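Local coordinates for aerobactin synthase IucC (Klebsiella pneumoniae, PDB 6CN7), which makes the siderophore aerobactin, probably by ATP-dependent coupling of a second N-acetyl-N-hydroxylysine to a citryl intermediate, at residues K113-L118 and L373-E378; N380-G385 and S495-R500; G385-R390 and L430-G435; T489-V494 and R506-L511. The protein carries 5 engineered substitutions. One frame throughout, in Å; residues are numbered along the deposited sequence.

Contact 1 (K113-L118 and L373-E378); sequences KARRGL and LMECDE
Arg-116 and Glu-378, like Leu-118 and Asp-377, bring their CA atoms to 6.7 Å where a tight turn meets a run of loop. Helical geometry stops at Arg-115, and a type II beta turn runs from there to Leu-118. Gly-117 takes the positive phi of such a turn, 66°. Facing it, 373-378 leaves a short 3-10 turn and straightens out from Glu-375 to Asp-377. A water joins the two backbones. It donates to Arg-115 O and Leu-118 O and accepts from Glu-378 N at 2.7 Å. It thus spans the turn and holds the incoming chain to it.

Among the side chains, Arg-115 carries the contact. Its chain bends at chi3 (59°) and brings the guanidinium to Glu-375. The two side chains cross at about a right angle. Arg-115 NH2 forms the salt bridge with Glu-375 OE1 at 3.0 Å. OE1 lies in the guanidinium plane but is met from above its own carboxylate plane. Arg-115 NH1 adds a weak bond to the same oxygen at 3.3 Å, and this NH1 lies 2.6 Å from Cys-376 O. Ser-136 OG also bonds Glu-375 OE1, so one carboxylate oxygen is gripped by several donors. Asp-377 CB rests 3.4 Å from Leu-118 O. The placement of the Glu-378 carboxylate against Gly-117 is doubtful.

The contact lies at the surface, where helix 91-114 ends. Arg-116 makes a salt bridge with Asp-7 of helix 4-25, while Asp-377 bonds the backbone N of Gln-381 and of Ala-120, where helix 120-124 begins.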
loop_
_atom_site.group_PDB
_atom_site.type_symbol
_atom_site.label_atom_id
_atom_site.label_comp_id
_atom_site.label_asym_id
_atom_site.label_seq_id
_atom_site.Cartn_x
_atom_site.Cartn_y
_atom_site.Cartn_z
ATOM N N LYS A 113 26.096 -5.742 -5.609
ATOM C CA LYS A 113 26.587 -6.140 -4.293
ATOM C C LYS A 113 26.572 -7.656 -4.128
ATOM O O LYS A 113 27.525 -8.238 -3.598
ATOM C CB LYS A 113 25.751 -5.474 -3.199
ATOM N N ALA A 114 25.501 -8.316 -4.576
ATOM C CA ALA A 114 25.357 -9.750 -4.361
ATOM C C ALA A 114 26.258 -10.583 -5.264
ATOM O O ALA A 114 26.545 -11.738 -4.929
ATOM C CB ALA A 114 23.901 -10.172 -4.575
ATOM N N ARG A 115 26.708 -10.031 -6.389
ATOM C CA ARG A 115 27.527 -10.764 -7.344
ATOM C C ARG A 115 29.006 -10.398 -7.257
ATOM O O ARG A 115 29.775 -10.764 -8.152
ATOM C CB ARG A 115 27.002 -10.528 -8.763
ATOM C CG ARG A 115 25.651 -11.189 -9.013
ATOM C CD ARG A 115 24.996 -10.709 -10.297
ATOM N NE ARG A 115 25.820 -10.961 -11.475
ATOM C CZ ARG A 115 25.367 -10.948 -12.724
ATOM N NH1 ARG A 115 26.197 -11.186 -13.729
ATOM N NH2 ARG A 115 24.084 -10.713 -12.974
ATOM N N ARG A 116 29.421 -9.700 -6.202
ATOM C CA ARG A 116 30.802 -9.250 -6.097
ATOM C C ARG A 116 31.730 -10.408 -5.750
ATOM O O ARG A 116 31.369 -11.324 -5.006
ATOM C CB ARG A 116 30.932 -8.152 -5.042
ATOM C CG ARG A 116 31.667 -6.922 -5.549
ATOM C CD ARG A 116 32.028 -5.968 -4.422
ATOM N NE ARG A 116 30.916 -5.100 -4.047
ATOM C CZ ARG A 116 30.568 -4.001 -4.708
ATOM N NH1 ARG A 116 31.234 -3.629 -5.794
ATOM N NH2 ARG A 116 29.542 -3.272 -4.288
ATOM N N GLY A 117 32.942 -10.350 -6.301
ATOM C CA GLY A 117 33.936 -11.388 -6.117
ATOM C C GLY A 117 33.600 -12.733 -6.724
ATOM O O GLY A 117 34.328 -13.700 -6.484
ATOM N N LEU A 118 32.538 -12.826 -7.520
ATOM C CA LEU A 118 32.068 -14.095 -8.057
ATOM C C LEU A 118 32.424 -14.184 -9.534
ATOM O O LEU A 118 31.973 -13.361 -10.338
ATOM C CB LEU A 118 30.561 -14.242 -7.855
ATOM C CG LEU A 118 30.111 -14.238 -6.391
ATOM C CD1 LEU A 118 28.608 -14.412 -6.290
ATOM C CD2 LEU A 118 30.817 -15.323 -5.594
ATOM N N LEU A 373 22.546 -17.156 -20.336
ATOM C CA LEU A 373 23.599 -17.088 -21.341
ATOM C C LEU A 373 23.880 -15.668 -21.816
ATOM O O LEU A 373 24.782 -15.481 -22.641
ATOM C CB LEU A 373 23.228 -17.971 -22.534
ATOM C CG LEU A 373 22.857 -19.416 -22.190
ATOM C CD1 LEU A 373 22.508 -20.177 -23.453
ATOM C CD2 LEU A 373 23.984 -20.108 -21.441
ATOM N N MET A 374 23.139 -14.674 -21.331
ATOM C CA MET A 374 23.422 -13.274 -21.611
ATOM C C MET A 374 24.267 -12.619 -20.529
ATOM O O MET A 374 24.566 -11.426 -20.639
ATOM C CB MET A 374 22.119 -12.487 -21.754
ATOM C CG MET A 374 21.096 -13.099 -22.678
ATOM S SD MET A 374 19.544 -12.189 -22.583
ATOM C CE MET A 374 18.535 -13.229 -23.607
ATOM N N GLU A 375 24.649 -13.359 -19.494
ATOM C CA GLU A 375 25.283 -12.777 -18.321
ATOM C C GLU A 375 26.802 -12.839 -18.416
ATOM O O GLU A 375 27.373 -13.695 -19.097
ATOM C CB GLU A 375 24.827 -13.500 -17.053
ATOM C CG GLU A 375 23.330 -13.430 -16.795
ATOM C CD GLU A 375 22.866 -12.040 -16.405
ATOM O OE1 GLU A 375 23.700 -11.253 -15.910
ATOM O OE2 GLU A 375 21.665 -11.734 -16.597
ATOM N N CYS A 376 27.450 -11.907 -17.720
ATOM C CA CYS A 376 28.889 -11.917 -17.514
ATOM C C CYS A 376 29.169 -11.672 -16.038
ATOM O O CYS A 376 28.304 -11.206 -15.294
ATOM C CB CYS A 376 29.591 -10.852 -18.363
ATOM S SG CYS A 376 29.512 -11.137 -20.137
ATOM N N ASP A 377 30.390 -11.994 -15.613
ATOM C CA ASP A 377 30.768 -11.784 -14.223
ATOM C C ASP A 377 31.419 -10.411 -14.057
ATOM O O ASP A 377 31.524 -9.624 -15.000
ATOM C CB ASP A 377 31.688 -12.906 -13.739
ATOM C CG ASP A 377 33.045 -12.902 -14.425
ATOM O OD1 ASP A 377 33.365 -11.927 -15.138
ATOM O OD2 ASP A 377 33.797 -13.882 -14.248
ATOM N N GLU A 378 31.843 -10.121 -12.823
ATOM C CA GLU A 378 32.536 -8.873 -12.509
ATOM C C GLU A 378 33.518 -8.467 -13.598
ATOM O O GLU A 378 33.571 -7.302 -14.008
ATOM C CB GLU A 378 33.285 -9.026 -11.184
ATOM C CG GLU A 378 32.664 -8.327 -10.000
ATOM C CD GLU A 378 33.556 -8.407 -8.783
ATOM O OE1 GLU A 378 34.244 -7.411 -8.471
ATOM O OE2 GLU A 378 33.594 -9.484 -8.151
HETATM O O HOH W 1 30.706 -11.179 -10.597
#

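Contact 2 (N380-G385 and S495-R500)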
loop_
_atom_site.group_PDB
_atom_site.type_symbol
_atom_site.label_atom_id
_atom_site.label_comp_id
_atom_site.label_asym_id
_atom_site.label_seq_id
_atom_site.Cartn_x
_atom_site.Cartn_y
_atom_site.Cartn_z
ATOM N N ASN A 380 33.743 -9.355 -16.747
ATOM C CA ASN A 380 33.250 -9.445 -18.118
ATOM C C ASN A 380 33.579 -10.787 -18.769
ATOM O O ASN A 380 33.770 -10.863 -19.985
ATOM C CB ASN A 380 33.786 -8.292 -18.974
ATOM C CG ASN A 380 33.131 -6.970 -18.636
ATOM O OD1 ASN A 380 31.928 -6.911 -18.382
ATOM N ND2 ASN A 380 33.918 -5.902 -18.620
ATOM N N GLN A 381 33.645 -11.853 -17.974
ATOM C CA GLN A 381 33.776 -13.199 -18.514
ATOM C C GLN A 381 32.387 -13.799 -18.692
ATOM O O GLN A 381 31.670 -13.966 -17.698
ATOM C CB GLN A 381 34.607 -14.071 -17.590
ATOM C CG GLN A 381 36.042 -13.585 -17.414
ATOM C CD GLN A 381 36.846 -13.645 -18.699
ATOM O OE1 GLN A 381 36.609 -14.499 -19.555
ATOM N NE2 GLN A 381 37.802 -12.733 -18.843
ATOM N N PRO A 382 31.956 -14.116 -19.915
ATOM C CA PRO A 382 30.594 -14.635 -20.097
ATOM C C PRO A 382 30.388 -15.958 -19.375
ATOM O O PRO A 382 31.275 -16.814 -19.337
ATOM C CB PRO A 382 30.476 -14.802 -21.616
ATOM C CG PRO A 382 31.520 -13.920 -22.189
ATOM C CD PRO A 382 32.641 -13.911 -21.203
ATOM N N LEU A 383 29.194 -16.122 -18.802
ATOM C CA LEU A 383 28.842 -17.391 -18.173
ATOM C C LEU A 383 28.751 -18.514 -19.195
ATOM O O LEU A 383 29.035 -19.674 -18.872
ATOM C CB LEU A 383 27.520 -17.259 -17.420
ATOM C CG LEU A 383 27.618 -16.781 -15.970
ATOM C CD1 LEU A 383 28.243 -15.395 -15.878
ATOM C CD2 LEU A 383 26.242 -16.800 -15.327
ATOM N N ILE A 384 28.353 -18.193 -20.427
ATOM C CA ILE A 384 28.275 -19.209 -21.470
ATOM C C ILE A 384 29.650 -19.802 -21.738
ATOM O O ILE A 384 29.770 -20.988 -22.070
ATOM C CB ILE A 384 27.645 -18.611 -22.744
ATOM C CG1 ILE A 384 27.475 -19.697 -23.810
ATOM C CG2 ILE A 384 28.482 -17.433 -23.255
ATOM C CD1 ILE A 384 26.455 -19.342 -24.881
ATOM N N GLY A 385 30.706 -19.000 -21.595
ATOM C CA GLY A 385 32.053 -19.535 -21.701
ATOM C C GLY A 385 32.406 -20.472 -20.567
ATOM O O GLY A 385 33.173 -21.421 -20.757
ATOM N N SER A 495 25.153 -13.690 -29.024
ATOM C CA SER A 495 26.206 -13.762 -30.029
ATOM C C SER A 495 27.354 -12.785 -29.779
ATOM O O SER A 495 28.495 -13.134 -30.122
ATOM C CB SER A 495 25.602 -13.544 -31.426
ATOM O OG SER A 495 25.062 -12.242 -31.573
ATOM N N PRO A 496 27.148 -11.592 -29.211
ATOM C CA PRO A 496 28.310 -10.738 -28.911
ATOM C C PRO A 496 29.252 -11.353 -27.895
ATOM O O PRO A 496 30.471 -11.153 -27.989
ATOM C CB PRO A 496 27.672 -9.448 -28.377
ATOM C CG PRO A 496 26.272 -9.470 -28.882
ATOM C CD PRO A 496 25.882 -10.911 -28.888
ATOM N N LEU A 497 28.724 -12.089 -26.917
ATOM C CA LEU A 497 29.585 -12.743 -25.939
ATOM C C LEU A 497 30.376 -13.879 -26.577
ATOM O O LEU A 497 31.551 -14.084 -26.252
ATOM C CB LEU A 497 28.743 -13.251 -24.769
ATOM C CG LEU A 497 27.901 -12.175 -24.076
ATOM C CD1 LEU A 497 27.046 -12.778 -22.971
ATOM C CD2 LEU A 497 28.781 -11.064 -23.520
ATOM N N MET A 498 29.751 -14.622 -27.495
ATOM C CA MET A 498 30.481 -15.641 -28.242
ATOM C C MET A 498 31.569 -15.013 -29.101
ATOM O O MET A 498 32.677 -15.553 -29.203
ATOM C CB MET A 498 29.518 -16.450 -29.114
ATOM C CG MET A 498 28.758 -17.530 -28.373
ATOM S SD MET A 498 29.870 -18.776 -27.690
ATOM C CE MET A 498 29.780 -18.317 -25.983
ATOM N N ALA A 499 31.267 -13.879 -29.740
ATOM C CA ALA A 499 32.280 -13.182 -30.526
ATOM C C ALA A 499 33.505 -12.865 -29.684
ATOM O O ALA A 499 34.628 -12.846 -30.200
ATOM C CB ALA A 499 31.695 -11.900 -31.116
ATOM N N ARG A 500 33.311 -12.626 -28.389
ATOM C CA ARG A 500 34.420 -12.400 -27.474
ATOM C C ARG A 500 35.154 -13.685 -27.113
ATOM O O ARG A 500 36.255 -13.614 -26.558
ATOM C CB ARG A 500 33.901 -11.732 -26.200
ATOM C CG ARG A 500 34.919 -10.870 -25.491
ATOM C CD ARG A 500 34.455 -10.544 -24.089
ATOM N NE ARG A 500 33.171 -9.849 -24.080
ATOM C CZ ARG A 500 32.399 -9.727 -23.006
ATOM N NH1 ARG A 500 32.774 -10.260 -21.851
ATOM N NH2 ARG A 500 31.247 -9.073 -23.085
#
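Leu-497 meets Pro-382 from a kinked part of its helix. The kink follows from Pro-496, whose ring nitrogen has no hydrogen to give. The N of Leu-497 also lacks a bond to the turn before. This is a proline kink near the C-terminal end of helix 475-499, in the FhuF-like part of the chain. Further on, Ala-499 N bonds Ser-495 O at 2.9 Å.

The contact is apolar packing, and no clear hydrogen bond crosses it. The CA atoms of Pro-382 and Leu-497 are 6.2 Å apart. Cys-376 touches both residues, closing the packing with part of the preceding loop.

Ile-384, on helix 383-391, points toward Met-498. The modelled position of the Met-498 methyl is doubtful, because it comes too close to the isoleucine, so the detail of this pair cannot be trusted. Met-498 also packs on Phe-508 and on Leu-399 of helix 395-417, and Ile-384 on Trp-398 of that helix.

At the exposed end, Arg-500 reaches back toward the proline, and in the model one face of its guanidinium lies over Pro-382 CG. Its fit against the Asn-380 carbonyl is doubtful, and so is this placement.

The firmest apolar touch lies between Pro-382 and Leu-497. Their side chains slide past each other in opposite directions, with Pro-382 CG 3.8 Å from Leu-497 CB.

Contact 3 (G385-R390 and L430-G435); sequences GAYIDR and LAMKKG
Met-432 lays its methyl over one face of the Tyr-387 ring. CE is 4.0 Å from the centroid of that ring, 25° off the normal, which makes a CH-pi contact. It is displaced toward the rim, and its nearest ring atom is Tyr-387 CD1 at 3.6 Å. Met-432 SD stands above the same ring at 5.2 Å from the centroid, a more distant Met-aromatic contact. The methionine chain bends at chi2 (-68°) and again at chi3, so the methyl curls round to the ring.

Beside this pair, Gly-435 comes very close to the helix. Its CA is 4.2 Å from Tyr-387 CA. Having no side chain, it lets the helix backbone approach, and Gly-435 CA makes a C-H...O contact with Tyr-387 O at 3.5 Å. Arg-390 adds its CB, 4.5 Å from Gly-435 CA, before its guanidinium leads off to a salt bridge with Asp-125.

Further out, Trp-398 of helix 395-417 packs on Tyr-387 and bonds Gly-435 O through NE1. A bound MES, probably from the crystallisation liquor, accepts a bond from Gly-435 N and lies about 4 Å from the Tyr-387 side chain.

Lys-434 and Gly-435 both have positive phi. They form the two-residue type I' turn between antiparallel strands 428-433 and 436-442. The arrangement is that of a beta hairpin in a mixed four-stranded sheet, with helix 383-391 packed against its turn.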
loop_
_atom_site.group_PDB
_atom_site.type_symbol
_atom_site.label_atom_id
_atom_site.label_comp_id
_atom_site.label_asym_id
_atom_site.label_seq_id
_atom_site.Cartn_x
_atom_site.Cartn_y
_atom_site.Cartn_z
ATOM N N GLY A 385 30.706 -19.000 -21.595
ATOM C CA GLY A 385 32.053 -19.535 -21.701
ATOM C C GLY A 385 32.406 -20.472 -20.567
ATOM O O GLY A 385 33.173 -21.421 -20.757
ATOM N N ALA A 386 31.861 -20.226 -19.374
ATOM C CA ALA A 386 32.078 -21.143 -18.260
ATOM C C ALA A 386 31.434 -22.495 -18.534
ATOM O O ALA A 386 32.052 -23.540 -18.299
ATOM C CB ALA A 386 31.531 -20.540 -16.967
ATOM N N TYR A 387 30.196 -22.496 -19.033
ATOM C CA TYR A 387 29.554 -23.753 -19.402
ATOM C C TYR A 387 30.360 -24.488 -20.464
ATOM O O TYR A 387 30.535 -25.709 -20.389
ATOM C CB TYR A 387 28.132 -23.493 -19.902
ATOM C CG TYR A 387 27.169 -23.041 -18.829
ATOM C CD1 TYR A 387 26.885 -23.853 -17.737
ATOM C CD2 TYR A 387 26.530 -21.815 -18.915
ATOM C CE1 TYR A 387 26.003 -23.448 -16.756
ATOM C CE2 TYR A 387 25.644 -21.400 -17.939
ATOM C CZ TYR A 387 25.385 -22.222 -16.862
ATOM O OH TYR A 387 24.505 -21.818 -15.885
ATOM N N ILE A 388 30.860 -23.758 -21.463
ATOM C CA ILE A 388 31.593 -24.393 -22.554
ATOM C C ILE A 388 32.855 -25.061 -22.032
ATOM O O ILE A 388 33.182 -26.191 -22.416
ATOM C CB ILE A 388 31.906 -23.357 -23.651
ATOM C CG1 ILE A 388 30.618 -22.988 -24.391
ATOM C CG2 ILE A 388 32.963 -23.891 -24.623
ATOM C CD1 ILE A 388 30.762 -21.827 -25.348
ATOM N N ASP A 389 33.589 -24.377 -21.152
ATOM C CA ASP A 389 34.816 -24.953 -20.610
ATOM C C ASP A 389 34.530 -26.257 -19.876
ATOM O O ASP A 389 35.287 -27.227 -19.999
ATOM C CB ASP A 389 35.501 -23.953 -19.683
ATOM C CG ASP A 389 35.921 -22.687 -20.400
ATOM O OD1 ASP A 389 36.052 -22.722 -21.642
ATOM O OD2 ASP A 389 36.124 -21.658 -19.722
ATOM N N ARG A 390 33.435 -26.306 -19.113
ATOM C CA ARG A 390 33.109 -27.505 -18.354
ATOM C C ARG A 390 32.564 -28.625 -19.227
ATOM O O ARG A 390 32.626 -29.792 -18.825
ATOM C CB ARG A 390 32.097 -27.176 -17.260
ATOM C CG ARG A 390 32.684 -26.369 -16.136
ATOM C CD ARG A 390 31.827 -26.448 -14.901
ATOM N NE ARG A 390 32.336 -25.572 -13.857
ATOM C CZ ARG A 390 31.722 -25.360 -12.701
ATOM N NH1 ARG A 390 30.569 -25.961 -12.440
ATOM N NH2 ARG A 390 32.265 -24.541 -11.810
ATOM N N LEU A 430 16.522 -24.384 -19.536
ATOM C CA LEU A 430 17.422 -25.394 -20.071
ATOM C C LEU A 430 17.833 -26.352 -18.966
ATOM O O LEU A 430 18.146 -25.928 -17.849
ATOM C CB LEU A 430 18.677 -24.762 -20.678
ATOM C CG LEU A 430 18.484 -23.800 -21.848
ATOM C CD1 LEU A 430 19.817 -23.175 -22.216
ATOM C CD2 LEU A 430 17.875 -24.516 -23.043
ATOM N N ALA A 431 17.829 -27.643 -19.283
ATOM C CA ALA A 431 18.369 -28.658 -18.388
ATOM C C ALA A 431 19.856 -28.810 -18.676
ATOM O O ALA A 431 20.243 -29.155 -19.797
ATOM C CB ALA A 431 17.640 -29.988 -18.569
ATOM N N MET A 432 20.685 -28.546 -17.672
ATOM C CA MET A 432 22.133 -28.534 -17.826
ATOM C C MET A 432 22.744 -29.686 -17.043
ATOM O O MET A 432 22.373 -29.925 -15.890
ATOM C CB MET A 432 22.726 -27.207 -17.343
ATOM C CG MET A 432 22.161 -25.970 -18.028
ATOM S SD MET A 432 22.617 -25.847 -19.770
ATOM C CE MET A 432 24.392 -25.623 -19.664
ATOM N N LYS A 433 23.678 -30.393 -17.675
ATOM C CA LYS A 433 24.465 -31.425 -17.012
ATOM C C LYS A 433 25.905 -31.301 -17.480
ATOM O O LYS A 433 26.196 -31.515 -18.661
ATOM C CB LYS A 433 23.920 -32.826 -17.314
ATOM N N LYS A 434 26.798 -30.956 -16.557
ATOM C CA LYS A 434 28.221 -30.829 -16.857
ATOM C C LYS A 434 28.452 -29.893 -18.043
ATOM O O LYS A 434 29.203 -30.196 -18.974
ATOM C CB LYS A 434 28.844 -32.203 -17.109
ATOM C CG LYS A 434 28.706 -33.148 -15.927
ATOM C CD LYS A 434 29.571 -34.386 -16.085
ATOM C CE LYS A 434 29.598 -35.195 -14.799
ATOM N NZ LYS A 434 28.227 -35.557 -14.338
ATOM N N GLY A 435 27.783 -28.741 -18.003
ATOM C CA GLY A 435 28.007 -27.687 -18.967
ATOM C C GLY A 435 27.287 -27.837 -20.288
ATOM O O GLY A 435 27.406 -26.946 -21.138
#

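Contact 4 (T489-V494 and R506-L511); sequences TVLRFV and RRFYQL
Leu-491 is the first residue of 489-494 to reach across to Phe-508 and Tyr-509. It is the last residue of a wider, pi-type turn at 489-491. Leu-491 CG meets the edge of the Phe-508 ring, 4.1 Å from CE1, and the two side chains cross at about a right angle. On the other aromatic, Leu-491 CB lies 4.2 Å from Tyr-509 CE1. The Leu-491 carbonyl oxygen is 3.2 Å from Tyr-509 OH. That hydroxyl is hydrogen-bonded to Trp-57 NE1 and to Ser-495 OG, so the ring's polar end is held between the helix and a loop. Leu-491 O itself accepts from Val-494 N at 3.0 Å, inside its own helix.

Arg-492 and Phe-493 turn away from this interface. Arg-492 NE bonds Val-488 O, and its NH2 makes a salt bridge with Glu-22. The tip of Phe-493, at CZ, lies over one face of the Arg-492 guanidinium. Trp-59 joins them with a cation-pi contact to Arg-492 and an edge-to-face one to Phe-493.

Helices 475-499 and 505-521 follow each other through a short loop and form a helical hairpin, only roughly antiparallel. Their axes pass 11.5 Å apart at 138°. At this spacing large side chains fill the gap. Phe-508 has CG anti to the backbone N (chi1 -178°), whereas Tyr-509 has it beside the N (chi1 -64°). The phenylalanine therefore leans over its neighbour, with CD1 above the centre of the tyrosine ring.

Val-494 comes next in sequence. Its CG1 lies obliquely to the Phe-508 ring, 4.3 Å from CE2. Phe-403 of helix 395-417 also packs edge-to-face with Phe-508.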
loop_
_atom_site.group_PDB
_atom_site.type_symbol
_atom_site.label_atom_id
_atom_site.label_comp_id
_atom_site.label_asym_id
_atom_site.label_seq_id
_atom_site.Cartn_x
_atom_site.Cartn_y
_atom_site.Cartn_z
ATOM N N THR A 489 15.407 -10.925 -29.504
ATOM C CA THR A 489 15.300 -10.636 -28.082
ATOM C C THR A 489 16.151 -11.557 -27.214
ATOM O O THR A 489 16.256 -11.314 -26.008
ATOM C CB THR A 489 13.828 -10.719 -27.642
ATOM O OG1 THR A 489 13.024 -9.917 -28.516
ATOM C CG2 THR A 489 13.643 -10.211 -26.213
ATOM N N VAL A 490 16.775 -12.585 -27.789
ATOM C CA VAL A 490 17.635 -13.477 -27.016
ATOM C C VAL A 490 18.993 -13.621 -27.695
ATOM O O VAL A 490 20.023 -13.225 -27.136
ATOM C CB VAL A 490 16.980 -14.858 -26.815
ATOM C CG1 VAL A 490 17.879 -15.761 -25.980
ATOM C CG2 VAL A 490 15.617 -14.706 -26.161
ATOM N N LEU A 491 19.007 -14.199 -28.899
ATOM C CA LEU A 491 20.270 -14.461 -29.581
ATOM C C LEU A 491 21.054 -13.181 -29.833
ATOM O O LEU A 491 22.291 -13.200 -29.811
ATOM C CB LEU A 491 20.010 -15.193 -30.896
ATOM C CG LEU A 491 19.927 -16.719 -30.804
ATOM C CD1 LEU A 491 19.008 -17.172 -29.676
ATOM C CD2 LEU A 491 19.456 -17.288 -32.130
ATOM N N ARG A 492 20.363 -12.064 -30.075
ATOM C CA ARG A 492 21.054 -10.792 -30.261
ATOM C C ARG A 492 21.979 -10.486 -29.092
ATOM O O ARG A 492 23.033 -9.866 -29.279
ATOM C CB ARG A 492 20.033 -9.664 -30.438
ATOM C CG ARG A 492 20.631 -8.258 -30.423
ATOM C CD ARG A 492 19.698 -7.236 -31.072
ATOM N NE ARG A 492 18.443 -7.046 -30.337
ATOM C CZ ARG A 492 18.192 -6.041 -29.502
ATOM N NH1 ARG A 492 19.104 -5.106 -29.272
ATOM N NH2 ARG A 492 17.016 -5.962 -28.894
ATOM N N PHE A 493 21.611 -10.918 -27.887
ATOM C CA PHE A 493 22.389 -10.639 -26.688
ATOM C C PHE A 493 23.371 -11.748 -26.329
ATOM O O PHE A 493 24.176 -11.560 -25.412
ATOM C CB PHE A 493 21.449 -10.395 -25.507
ATOM C CG PHE A 493 20.541 -9.216 -25.697
ATOM C CD1 PHE A 493 20.993 -7.932 -25.444
ATOM C CD2 PHE A 493 19.239 -9.389 -26.131
ATOM C CE1 PHE A 493 20.163 -6.842 -25.619
ATOM C CE2 PHE A 493 18.402 -8.301 -26.310
ATOM C CZ PHE A 493 18.865 -7.028 -26.053
ATOM N N VAL A 494 23.331 -12.885 -27.016
ATOM C CA VAL A 494 24.267 -13.974 -26.767
ATOM C C VAL A 494 25.430 -13.949 -27.747
ATOM O O VAL A 494 26.578 -14.162 -27.356
ATOM C CB VAL A 494 23.535 -15.332 -26.816
ATOM C CG1 VAL A 494 24.508 -16.475 -26.539
ATOM C CG2 VAL A 494 22.392 -15.358 -25.816
ATOM N N ARG A 506 29.056 -13.803 -37.436
ATOM C CA ARG A 506 28.810 -14.415 -38.736
ATOM C C ARG A 506 28.837 -15.934 -38.634
ATOM O O ARG A 506 27.992 -16.621 -39.219
ATOM C CB ARG A 506 29.843 -13.922 -39.748
ATOM C CG ARG A 506 29.642 -14.481 -41.144
ATOM C CD ARG A 506 30.642 -13.910 -42.129
ATOM N NE ARG A 506 30.433 -14.463 -43.463
ATOM C CZ ARG A 506 29.483 -14.057 -44.298
ATOM N NH1 ARG A 506 28.646 -13.089 -43.942
ATOM N NH2 ARG A 506 29.366 -14.621 -45.492
ATOM N N ARG A 507 29.801 -16.477 -37.889
ATOM C CA ARG A 507 29.856 -17.919 -37.687
ATOM C C ARG A 507 28.719 -18.388 -36.787
ATOM O O ARG A 507 28.090 -19.418 -37.056
ATOM C CB ARG A 507 31.212 -18.305 -37.093
ATOM C CG ARG A 507 31.411 -19.795 -36.895
ATOM C CD ARG A 507 31.351 -20.542 -38.216
ATOM N NE ARG A 507 31.628 -21.964 -38.050
ATOM C CZ ARG A 507 31.332 -22.893 -38.953
ATOM N NH1 ARG A 507 30.741 -22.557 -40.093
ATOM N NH2 ARG A 507 31.620 -24.164 -38.711
ATOM N N PHE A 508 28.447 -17.643 -35.713
ATOM C CA PHE A 508 27.349 -17.971 -34.809
ATOM C C PHE A 508 26.074 -18.292 -35.582
ATOM O O PHE A 508 25.442 -19.332 -35.362
ATOM C CB PHE A 508 27.127 -16.797 -33.850
ATOM C CG PHE A 508 26.051 -17.027 -32.819
ATOM C CD1 PHE A 508 24.714 -16.845 -33.135
ATOM C CD2 PHE A 508 26.381 -17.395 -31.524
ATOM C CE1 PHE A 508 23.727 -17.042 -32.186
ATOM C CE2 PHE A 508 25.398 -17.590 -30.570
ATOM C CZ PHE A 508 24.071 -17.412 -30.901
ATOM N N TYR A 509 25.684 -17.409 -36.502
ATOM C CA TYR A 509 24.430 -17.587 -37.218
ATOM C C TYR A 509 24.569 -18.498 -38.432
ATOM O O TYR A 509 23.551 -18.955 -38.963
ATOM C CB TYR A 509 23.881 -16.217 -37.608
ATOM C CG TYR A 509 23.525 -15.395 -36.389
ATOM C CD1 TYR A 509 22.302 -15.559 -35.755
ATOM C CD2 TYR A 509 24.424 -14.485 -35.852
ATOM C CE1 TYR A 509 21.978 -14.823 -34.628
ATOM C CE2 TYR A 509 24.110 -13.749 -34.727
ATOM C CZ TYR A 509 22.887 -13.922 -34.121
ATOM O OH TYR A 509 22.570 -13.189 -33.000
ATOM N N GLN A 510 25.797 -18.782 -38.875
ATOM C CA GLN A 510 26.006 -19.882 -39.813
ATOM C C GLN A 510 25.617 -21.210 -39.178
ATOM O O GLN A 510 24.970 -22.049 -39.817
ATOM C CB GLN A 510 27.467 -19.928 -40.265
ATOM C CG GLN A 510 27.834 -18.943 -41.359
ATOM C CD GLN A 510 29.318 -18.965 -41.676
ATOM O OE1 GLN A 510 30.112 -19.550 -40.939
ATOM N NE2 GLN A 510 29.699 -18.327 -42.775
ATOM N N LEU A 511 26.004 -21.418 -37.916
ATOM C CA LEU A 511 25.671 -22.659 -37.225
ATOM C C LEU A 511 24.166 -22.795 -37.026
ATOM O O LEU A 511 23.616 -23.894 -37.159
ATOM C CB LEU A 511 26.393 -22.717 -35.878
ATOM C CG LEU A 511 27.840 -23.219 -35.886
ATOM C CD1 LEU A 511 28.745 -22.309 -36.684
ATOM C CD2 LEU A 511 28.350 -23.339 -34.461
#

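All four contacts lie about 20 Å from the chain's centre. Every pair touches except contacts 3 and 4, whose nearest atoms are about 8 Å apart. Contacts 2 and 3 share helix 383-391 and Gly-385, and their centres are 13 Å apart. Contacts 2 and 4 share helix 475-499, with centres 11 Å apart. Along the chain contact 1 closes first. Contact 3 starts at the shared Gly-385 and ends before 495-500, and contacts 2 and 4 alternate. Loop 373-378 of contact 1 leads into contact 2, and Glu-375 O probably bonds Leu-383 N. Met-374 packs on Val-490 of contact 4. The linked set thus ties the early helices to the FhuF-like part through one loop and helix 383-391.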